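Local coordinates for MaoC family protein (Mycobacterium tuberculosis H37Rv, PDB 3KHP), which probably dehydrates (3R)-hydroxyacyl thioesters to the enoyl form, as expected of a two-hot-dog enzyme of the MaoC/hydratase 2 family, at residues A[197-202]-A[227-232]; A[264-269]-A[296-301]. All blocks are in the same frame, centred on the assembly; numbering follows the deposited sequence.

Interaction 1 of 2, residues A[197-202]-A[227-232]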
loop_
_atom_site.group_PDB
_atom_site.type_symbol
_atom_site.label_atom_id
_atom_site.label_comp_id
_atom_site.label_asym_id
_atom_site.label_seq_id
_atom_site.Cartn_x
_atom_site.Cartn_y
_atom_site.Cartn_z
ATOM N N ASP A 197 6.974 -0.333 -9.095
ATOM C CA ASP A 197 6.090 -1.187 -8.315
ATOM C C ASP A 197 4.887 -0.448 -7.746
ATOM O O ASP A 197 4.213 -0.968 -6.870
ATOM C CB ASP A 197 6.875 -1.852 -7.190
ATOM C CG ASP A 197 7.439 -0.844 -6.173
ATOM O OD1 ASP A 197 7.318 0.401 -6.401
ATOM O OD2 ASP A 197 8.046 -1.306 -5.173
ATOM N N GLN A 198 4.569 0.738 -8.244
ATOM C CA GLN A 198 3.541 1.527 -7.582
ATOM C C GLN A 198 2.140 0.904 -7.612
ATOM O O GLN A 198 1.396 1.023 -6.665
ATOM C CB GLN A 198 3.489 2.941 -8.123
ATOM C CG GLN A 198 2.731 3.870 -7.210
ATOM C CD GLN A 198 3.174 5.319 -7.348
ATOM O OE1 GLN A 198 4.362 5.620 -7.602
ATOM N NE2 GLN A 198 2.213 6.223 -7.237
ATOM N N ALA A 199 1.778 0.233 -8.685
ATOM C CA ALA A 199 0.467 -0.350 -8.770
ATOM C C ALA A 199 0.245 -1.419 -7.693
ATOM O O ALA A 199 -0.876 -1.605 -7.210
ATOM C CB ALA A 199 0.217 -0.894 -10.178
ATOM N N LEU A 200 1.325 -2.115 -7.318
ATOM C CA LEU A 200 1.263 -3.115 -6.261
ATOM C C LEU A 200 0.893 -2.554 -4.921
ATOM O O LEU A 200 0.278 -3.271 -4.127
ATOM C CB LEU A 200 2.573 -3.920 -6.128
ATOM C CG LEU A 200 3.122 -4.694 -7.336
ATOM C CD1 LEU A 200 4.401 -5.386 -7.032
ATOM C CD2 LEU A 200 2.140 -5.647 -7.929
ATOM N N ILE A 201 1.235 -1.294 -4.625
ATOM C CA ILE A 201 0.745 -0.703 -3.376
ATOM C C ILE A 201 -0.611 -0.045 -3.634
ATOM O O ILE A 201 -1.504 -0.068 -2.782
ATOM C CB ILE A 201 1.616 0.370 -2.781
ATOM C CG1 ILE A 201 3.019 0.428 -3.397
ATOM C CG2 ILE A 201 1.644 0.208 -1.259
ATOM C CD1 ILE A 201 3.910 -1.015 -3.679
ATOM N N TYR A 202 -0.739 0.616 -4.772
ATOM C CA TYR A 202 -1.986 1.333 -5.044
ATOM C C TYR A 202 -3.230 0.401 -5.038
ATOM O O TYR A 202 -4.319 0.797 -4.561
ATOM C CB TYR A 202 -1.938 2.162 -6.348
ATOM C CG TYR A 202 -3.249 2.862 -6.503
ATOM C CD1 TYR A 202 -3.520 4.031 -5.792
ATOM C CD2 TYR A 202 -4.267 2.307 -7.250
ATOM C CE1 TYR A 202 -4.722 4.643 -5.881
ATOM C CE2 TYR A 202 -5.489 2.913 -7.335
ATOM C CZ TYR A 202 -5.713 4.078 -6.636
ATOM O OH TYR A 202 -6.937 4.692 -6.674
ATOM N N PRO A 227 1.886 -4.390 -17.247
ATOM C CA PRO A 227 0.691 -3.880 -16.582
ATOM C C PRO A 227 0.652 -2.354 -16.557
ATOM O O PRO A 227 1.689 -1.713 -16.497
ATOM C CB PRO A 227 0.805 -4.459 -15.177
ATOM C CG PRO A 227 1.773 -5.579 -15.283
ATOM C CD PRO A 227 2.696 -5.269 -16.392
ATOM N N ILE A 228 -0.540 -1.769 -16.633
ATOM C CA ILE A 228 -0.649 -0.333 -16.681
ATOM C C ILE A 228 -0.980 0.144 -15.282
ATOM O O ILE A 228 -1.564 -0.586 -14.489
ATOM C CB ILE A 228 -1.698 0.144 -17.705
ATOM C CG1 ILE A 228 -3.109 -0.280 -17.275
ATOM C CG2 ILE A 228 -1.367 -0.391 -19.090
ATOM C CD1 ILE A 228 -4.234 0.167 -18.234
ATOM N N LEU A 229 -0.554 1.354 -14.948
ATOM C CA LEU A 229 -0.943 1.949 -13.696
ATOM C C LEU A 229 -2.456 2.223 -13.703
ATOM O O LEU A 229 -3.037 2.609 -14.728
ATOM C CB LEU A 229 -0.173 3.254 -13.511
ATOM C CG LEU A 229 -0.246 3.858 -12.110
ATOM C CD1 LEU A 229 0.424 2.913 -11.075
ATOM C CD2 LEU A 229 0.370 5.218 -12.102
ATOM N N HIS A 230 -3.080 2.072 -12.552
ATOM C CA HIS A 230 -4.510 2.410 -12.381
ATOM C C HIS A 230 -4.725 3.853 -12.793
ATOM O O HIS A 230 -3.957 4.712 -12.345
ATOM C CB HIS A 230 -4.930 2.338 -10.934
ATOM C CG HIS A 230 -4.795 0.993 -10.290
ATOM N ND1 HIS A 230 -3.575 0.406 -10.017
ATOM C CD2 HIS A 230 -5.735 0.177 -9.747
ATOM C CE1 HIS A 230 -3.776 -0.728 -9.361
ATOM N NE2 HIS A 230 -5.078 -0.895 -9.192
ATOM N N GLY A 231 -5.758 4.124 -13.623
ATOM C CA GLY A 231 -6.159 5.495 -13.959
ATOM C C GLY A 231 -6.401 6.377 -12.713
ATOM O O GLY A 231 -6.000 7.556 -12.660
ATOM N N LEU A 232 -7.051 5.814 -11.712
ATOM C CA LEU A 232 -7.296 6.563 -10.496
ATOM C C LEU A 232 -5.993 6.870 -9.734
ATOM O O LEU A 232 -5.952 7.841 -8.967
ATOM C CB LEU A 232 -8.327 5.857 -9.627
ATOM C CG LEU A 232 -9.759 5.923 -10.236
ATOM C CD1 LEU A 232 -10.726 5.136 -9.385
ATOM C CD2 LEU A 232 -10.237 7.415 -10.435
HETATM O O HOH W 1 -7.121 7.523 -6.627
#
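Tyr202 drives one edge of its ring at the imidazole of His230 in a T-shaped stack, with centroids 4.7 Å apart and planes at 66°. Tyr202 CD2 does the touching: it stands over the middle of the imidazole, 3.4 Å from His230 CG. With CG anti to the backbone N (chi1 -179°), the phenol extends away from the short helix 198-202 and on past the histidine. Tyr202 OH rests 3.5 Å from Leu232 CB, and one water links the helices: it lies 2.8 Å from Tyr202 OH and donates to Leu232 O at 2.6 Å. One turn earlier, Ala199 CB packs at 3.9 Å on CD1 of Leu229, and Ala199 O lies obliquely to the imidazole, 3.7 Å from His230 CE1.

His230 is the N-cap residue of helix 231-245, the long helix of this hot-dog half; its NE2 is hydrogen-bonded to Asp207 O and its ring stacks on that of His212, whose ND1 is held by Ile228 O. Asp207 and His212 belong to the Asp-x-Asn-Pro-x-His signature of hydratase 2 enzymes, whose aspartate and histidine are the catalytic pair in relatives. The segments thus meet by aromatic and apolar packing with one water bridge, while ring stacking and the NE2 bond orient an imidazole beside the probable active site.

Interaction 2 of 2, residues A[264-269]-A[296-301]; sequences PVFPGE and EARVVL
Arg298 reaches from strand 298-308 to the loop 264-269, where Glu269 and the carbonyl of Pro264 receive it. In this hot-dog half the loop leads from strand 254-261 into strand 271-279, and its end is a type II beta turn from Phe266 to Glu269, closed by Glu269 N to Phe266 O at 3.1 Å. Gly268 takes the third position, with backbone angles that favour glycine.

The arginine sets out with CB directed toward the loop, and CG, anti to the backbone N (chi1 -174°), carries the chain out from the strand. Arg298 CD passes 3.9 Å from Pro264 O, and a bend at chi3 then brings the guanidinium against three acceptor oxygens. Arg298 NH1 serves two: a bent bond (135°) of 2.8 Å to Pro264 O, in the carbonyl plane but tilted from that of the guanidinium, and one of 2.9 Å to the syn lone pair of Glu269 OE1. Arg298 NH2 gives the shortest of the three, 2.6 Å to Glu269 OE2. The result is an end-on, two-nitrogen salt bridge with carboxylate and guanidinium planes 30° apart. Beside it, Val265 CG2 meets Val300 CG1 at 3.7 Å; both valines also touch Leu271 of strand 271-279.

The carboxylate is tied back to its own turn as well: Phe266 N donates to Glu269 OE1 over 2.9 Å, almost perfectly straight, arriving from above the carboxylate plane.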
loop_
_atom_site.group_PDB
_atom_site.type_symbol
_atom_site.label_atom_id
_atom_site.label_comp_id
_atom_site.label_asym_id
_atom_site.label_seq_id
_atom_site.Cartn_x
_atom_site.Cartn_y
_atom_site.Cartn_z
ATOM N N PRO A 264 -3.012 5.447 -21.426
ATOM C CA PRO A 264 -2.538 4.734 -20.257
ATOM C C PRO A 264 -1.168 5.195 -19.780
ATOM O O PRO A 264 -0.402 5.777 -20.546
ATOM C CB PRO A 264 -2.491 3.270 -20.718
ATOM C CG PRO A 264 -2.867 3.264 -22.139
ATOM C CD PRO A 264 -2.954 4.631 -22.651
ATOM N N VAL A 265 -0.885 4.910 -18.515
ATOM C CA VAL A 265 0.409 5.188 -17.912
ATOM C C VAL A 265 1.052 3.889 -17.493
ATOM O O VAL A 265 0.365 2.940 -17.049
ATOM C CB VAL A 265 0.246 6.116 -16.676
ATOM C CG1 VAL A 265 1.539 6.171 -15.860
ATOM C CG2 VAL A 265 -0.191 7.507 -17.112
ATOM N N PHE A 266 2.372 3.807 -17.587
ATOM C CA PHE A 266 3.019 2.623 -17.021
ATOM C C PHE A 266 3.692 2.968 -15.710
ATOM O O PHE A 266 4.243 4.045 -15.587
ATOM C CB PHE A 266 3.991 2.027 -18.045
ATOM C CG PHE A 266 3.310 1.606 -19.298
ATOM C CD1 PHE A 266 2.776 0.317 -19.412
ATOM C CD2 PHE A 266 3.159 2.492 -20.363
ATOM C CE1 PHE A 266 2.128 -0.081 -20.592
ATOM C CE2 PHE A 266 2.511 2.085 -21.542
ATOM C CZ PHE A 266 1.994 0.796 -21.642
ATOM N N PRO A 267 3.629 2.078 -14.713
ATOM C CA PRO A 267 4.311 2.449 -13.459
ATOM C C PRO A 267 5.805 2.620 -13.717
ATOM O O PRO A 267 6.407 1.841 -14.497
ATOM C CB PRO A 267 4.040 1.285 -12.525
ATOM C CG PRO A 267 3.066 0.360 -13.246
ATOM C CD PRO A 267 3.033 0.737 -14.673
ATOM N N GLY A 268 6.357 3.695 -13.154
ATOM C CA GLY A 268 7.754 4.073 -13.364
ATOM C C GLY A 268 7.864 5.349 -14.171
ATOM O O GLY A 268 8.883 6.026 -14.136
ATOM N N GLU A 269 6.811 5.691 -14.898
ATOM C CA GLU A 269 6.829 6.915 -15.719
ATOM C C GLU A 269 6.579 8.133 -14.849
ATOM O O GLU A 269 5.942 8.041 -13.821
ATOM C CB GLU A 269 5.799 6.849 -16.849
ATOM C CG GLU A 269 6.114 5.830 -17.897
ATOM C CD GLU A 269 5.166 5.896 -19.084
ATOM O OE1 GLU A 269 3.929 5.844 -18.884
ATOM O OE2 GLU A 269 5.687 5.976 -20.226
ATOM N N GLU A 296 7.959 14.061 -28.296
ATOM C CA GLU A 296 6.623 14.630 -28.053
ATOM C C GLU A 296 5.874 13.969 -26.860
ATOM O O GLU A 296 5.889 12.731 -26.679
ATOM C CB GLU A 296 5.763 14.545 -29.330
ATOM N N ALA A 297 5.222 14.805 -26.063
ATOM C CA ALA A 297 4.605 14.382 -24.812
ATOM C C ALA A 297 3.308 13.624 -25.071
ATOM O O ALA A 297 2.591 13.946 -25.996
ATOM C CB ALA A 297 4.328 15.602 -23.912
ATOM N N ARG A 298 3.020 12.634 -24.238
ATOM C CA ARG A 298 1.792 11.860 -24.312
ATOM C C ARG A 298 0.867 12.470 -23.269
ATOM O O ARG A 298 1.208 12.500 -22.076
ATOM C CB ARG A 298 2.102 10.384 -23.976
ATOM C CG ARG A 298 0.968 9.429 -24.134
ATOM C CD ARG A 298 1.036 8.195 -23.216
ATOM N NE ARG A 298 2.388 7.730 -23.141
ATOM C CZ ARG A 298 2.918 7.020 -22.151
ATOM N NH1 ARG A 298 2.207 6.583 -21.130
ATOM N NH2 ARG A 298 4.196 6.718 -22.226
ATOM N N VAL A 299 -0.284 12.990 -23.687
ATOM C CA VAL A 299 -1.212 13.512 -22.709
ATOM C C VAL A 299 -1.936 12.329 -22.097
ATOM O O VAL A 299 -2.458 11.501 -22.833
ATOM C CB VAL A 299 -2.195 14.468 -23.342
ATOM C CG1 VAL A 299 -3.186 14.902 -22.327
ATOM C CG2 VAL A 299 -1.452 15.668 -23.927
ATOM N N VAL A 300 -1.953 12.211 -20.776
ATOM C CA VAL A 300 -2.672 11.078 -20.131
ATOM C C VAL A 300 -3.902 11.493 -19.365
ATOM O O VAL A 300 -4.820 10.694 -19.212
ATOM C CB VAL A 300 -1.730 10.226 -19.263
ATOM C CG1 VAL A 300 -0.654 9.632 -20.125
ATOM C CG2 VAL A 300 -1.094 11.039 -18.127
ATOM N N LEU A 301 -3.924 12.736 -18.865
ATOM C CA LEU A 301 -5.134 13.367 -18.310
ATOM C C LEU A 301 -5.329 14.678 -19.032
ATOM O O LEU A 301 -4.402 15.492 -19.129
ATOM C CB LEU A 301 -5.046 13.694 -16.814
ATOM C CG LEU A 301 -4.832 12.581 -15.792
ATOM C CD1 LEU A 301 -4.734 13.211 -14.382
ATOM C CD2 LEU A 301 -5.953 11.507 -15.870
#

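Overall arrangement
Interactions 1 and 2 follow one another along the chain, yet their centres are only 13 Å apart and their segments touch. The join is made by 227-232 and 264-269: Leu229 N lies 2.8 Å from Val265 O, a probable hydrogen bond, and Pro227 O packs 3.3 Å from Pro267 CD. Helix 231-245 is common ground, since Thr234 on it touches both Leu229 and Val265. The roles differ. Interaction 1 abuts the hydratase 2 signature and so the probable catalytic centre; its segment 197-202 also faces the dimer partner, Asp197 being salt-bridged to Arg195 of the second subunit. Interaction 2 ties a sheet strand to the loop that pairs with segment 227-232 through Val265.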